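Local coordinates for disulfide bond protein A (Staphylococcus aureus, PDB 3BCI) that probably acts as a thiol-disulfide oxidoreductase of the thioredoxin family, DsbA subfamily, assisting the oxidative folding of proteins, at residues Leu72-Lys77 with Ile121-Thr126. Residues are numbered along the deposited sequence; the frame is centred on the assembly and turned at random.
Sequences LMYAPK and IKDYKT
Y74 and D123 join the end of helix 61-74 to helix 114-125, and their CA atoms, 9.7 Å apart, are the nearest between the two segments. The backbones do not touch, and side chains bridge the gap. A75, the next residue, already has non-helical backbone angles, which puts Y74 at the end of its helix. Its CG lies anti to the carbonyl carbon (chi1 -63°), which extends the phenol to helix 114-125. OH of Y74 donates a hydrogen bond of 2.7 Å to OD2 of D123. The oxygen is met from above the carboxylate plane, 52° out of it. Ring and carboxylate planes stand 73° apart, and the two side chains cross at nearly a right angle. D123 comes to the ring edge near CE2, not over a face. Its CG is 3.5 Å from CE2 of Y74, and its CB is 3.7 Å from the same ring carbon. M73 plays a smaller part. Its CG sits over the rim of one face of the Y74 ring, and its SD is 4.3 Å from OD1 of D123. That oxygen is hydrogen-bonded to the hydroxyl of S131, on helix 130-144. K130 of the same helix touches both M73 and Y74. The carboxylate of D123 thus has a hydroxyl partner on each oxygen, one from each of two other helices. The contact belongs to the helical domain that DsbA proteins insert into the thioredoxin fold, and here three helices meet at one acid. D123 is buried, and the two bonds compensate its polar end and limit its rotation. If S131 donates as the phenol does, the pair would be expected to favour the ionised carboxylate.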
loop_
_atom_site.group_PDB
_atom_site.type_symbol
_atom_site.label_atom_id
_atom_site.label_comp_id
_atom_site.label_asym_id
_atom_site.label_seq_id
_atom_site.Cartn_x
_atom_site.Cartn_y
_atom_site.Cartn_z
ATOM N N LEU A 72 2.329 -6.926 -5.025
ATOM C CA LEU A 72 2.650 -7.534 -3.743
ATOM C C LEU A 72 2.696 -9.065 -3.805
ATOM O O LEU A 72 3.635 -9.689 -3.306
ATOM C CB LEU A 72 1.624 -7.100 -2.687
ATOM C CG LEU A 72 1.708 -7.827 -1.340
ATOM C CD1 LEU A 72 3.062 -7.546 -0.695
ATOM C CD2 LEU A 72 0.567 -7.375 -0.427
ATOM N N MET A 73 1.690 -9.674 -4.421
ATOM C CA MET A 73 1.644 -11.132 -4.484
ATOM C C MET A 73 2.607 -11.797 -5.457
ATOM O O MET A 73 3.022 -12.926 -5.221
ATOM C CB MET A 73 0.220 -11.610 -4.781
ATOM C CG MET A 73 -0.354 -11.112 -6.084
ATOM S SD MET A 73 -2.024 -11.758 -6.366
ATOM C CE MET A 73 -2.859 -11.129 -4.926
ATOM N N TYR A 74 2.967 -11.111 -6.541
ATOM C CA TYR A 74 3.871 -11.689 -7.534
ATOM C C TYR A 74 5.306 -11.167 -7.497
ATOM O O TYR A 74 6.216 -11.801 -8.030
ATOM C CB TYR A 74 3.298 -11.490 -8.937
ATOM C CG TYR A 74 1.987 -12.203 -9.155
ATOM C CD1 TYR A 74 1.866 -13.566 -8.895
ATOM C CD2 TYR A 74 0.868 -11.521 -9.631
ATOM C CE1 TYR A 74 0.666 -14.236 -9.103
ATOM C CE2 TYR A 74 -0.339 -12.182 -9.845
ATOM C CZ TYR A 74 -0.431 -13.541 -9.579
ATOM O OH TYR A 74 -1.613 -14.207 -9.802
ATOM N N ALA A 75 5.506 -10.012 -6.875
ATOM C CA ALA A 75 6.839 -9.434 -6.770
ATOM C C ALA A 75 6.963 -8.720 -5.433
ATOM O O ALA A 75 7.202 -7.509 -5.378
ATOM C CB ALA A 75 7.088 -8.457 -7.929
ATOM N N PRO A 76 6.811 -9.468 -4.327
ATOM C CA PRO A 76 6.901 -8.900 -2.979
ATOM C C PRO A 76 8.134 -8.055 -2.690
ATOM O O PRO A 76 8.042 -7.036 -1.999
ATOM C CB PRO A 76 6.799 -10.132 -2.072
ATOM C CG PRO A 76 7.295 -11.259 -2.949
ATOM C CD PRO A 76 6.659 -10.933 -4.270
ATOM N N LYS A 77 9.288 -8.456 -3.214
ATOM C CA LYS A 77 10.509 -7.697 -2.960
ATOM C C LYS A 77 10.535 -6.344 -3.681
ATOM O O LYS A 77 11.429 -5.529 -3.453
ATOM C CB LYS A 77 11.740 -8.529 -3.341
ATOM C CG LYS A 77 11.861 -9.826 -2.543
ATOM C CD LYS A 77 13.139 -10.596 -2.867
ATOM C CE LYS A 77 14.169 -10.467 -1.752
ATOM N NZ LYS A 77 15.425 -11.211 -2.060
ATOM N N ILE A 121 0.295 -7.438 -14.681
ATOM C CA ILE A 121 -0.560 -6.576 -15.491
ATOM C C ILE A 121 -1.878 -7.259 -15.845
ATOM O O ILE A 121 -2.940 -6.645 -15.775
ATOM C CB ILE A 121 0.193 -6.143 -16.779
ATOM C CG1 ILE A 121 1.371 -5.241 -16.398
ATOM C CG2 ILE A 121 -0.727 -5.403 -17.722
ATOM C CD1 ILE A 121 2.201 -4.758 -17.584
ATOM N N LYS A 122 -1.817 -8.534 -16.208
ATOM C CA LYS A 122 -3.033 -9.258 -16.556
ATOM C C LYS A 122 -3.881 -9.576 -15.319
ATOM O O LYS A 122 -5.108 -9.520 -15.363
ATOM C CB LYS A 122 -2.669 -10.547 -17.300
ATOM C CG LYS A 122 -3.864 -11.353 -17.815
ATOM C CD LYS A 122 -4.344 -12.370 -16.799
ATOM C CE LYS A 122 -5.404 -13.281 -17.399
ATOM N NZ LYS A 122 -5.837 -14.334 -16.443
ATOM N N ASP A 123 -3.228 -9.892 -14.205
ATOM C CA ASP A 123 -3.957 -10.237 -12.991
ATOM C C ASP A 123 -4.827 -9.111 -12.426
ATOM O O ASP A 123 -5.992 -9.335 -12.112
ATOM C CB ASP A 123 -2.981 -10.738 -11.916
ATOM C CG ASP A 123 -3.688 -11.457 -10.767
ATOM O OD1 ASP A 123 -4.301 -10.788 -9.908
ATOM O OD2 ASP A 123 -3.636 -12.703 -10.731
ATOM N N TYR A 124 -4.283 -7.901 -12.314
ATOM C CA TYR A 124 -5.064 -6.800 -11.754
ATOM C C TYR A 124 -6.181 -6.304 -12.666
ATOM O O TYR A 124 -7.064 -5.575 -12.223
ATOM C CB TYR A 124 -4.142 -5.639 -11.335
ATOM C CG TYR A 124 -3.909 -4.534 -12.350
ATOM C CD1 TYR A 124 -4.792 -3.459 -12.456
ATOM C CD2 TYR A 124 -2.775 -4.535 -13.166
ATOM C CE1 TYR A 124 -4.548 -2.406 -13.348
ATOM C CE2 TYR A 124 -2.521 -3.491 -14.062
ATOM C CZ TYR A 124 -3.409 -2.430 -14.147
ATOM O OH TYR A 124 -3.155 -1.393 -15.023
ATOM N N LYS A 125 -6.156 -6.718 -13.930
ATOM C CA LYS A 125 -7.185 -6.308 -14.882
ATOM C C LYS A 125 -8.236 -7.395 -15.095
ATOM O O LYS A 125 -9.216 -7.186 -15.806
ATOM C CB LYS A 125 -6.557 -5.964 -16.233
ATOM C CG LYS A 125 -5.515 -4.855 -16.186
ATOM C CD LYS A 125 -4.963 -4.571 -17.574
ATOM C CE LYS A 125 -3.921 -3.472 -17.535
ATOM N NZ LYS A 125 -3.359 -3.196 -18.880
ATOM N N THR A 126 -8.032 -8.556 -14.483
ATOM C CA THR A 126 -8.964 -9.669 -14.640
ATOM C C THR A 126 -9.980 -9.756 -13.504
ATOM O O THR A 126 -9.620 -9.942 -12.346
ATOM C CB THR A 126 -8.207 -11.005 -14.724
ATOM O OG1 THR A 126 -7.259 -10.947 -15.797
ATOM C CG2 THR A 126 -9.178 -12.156 -14.975
#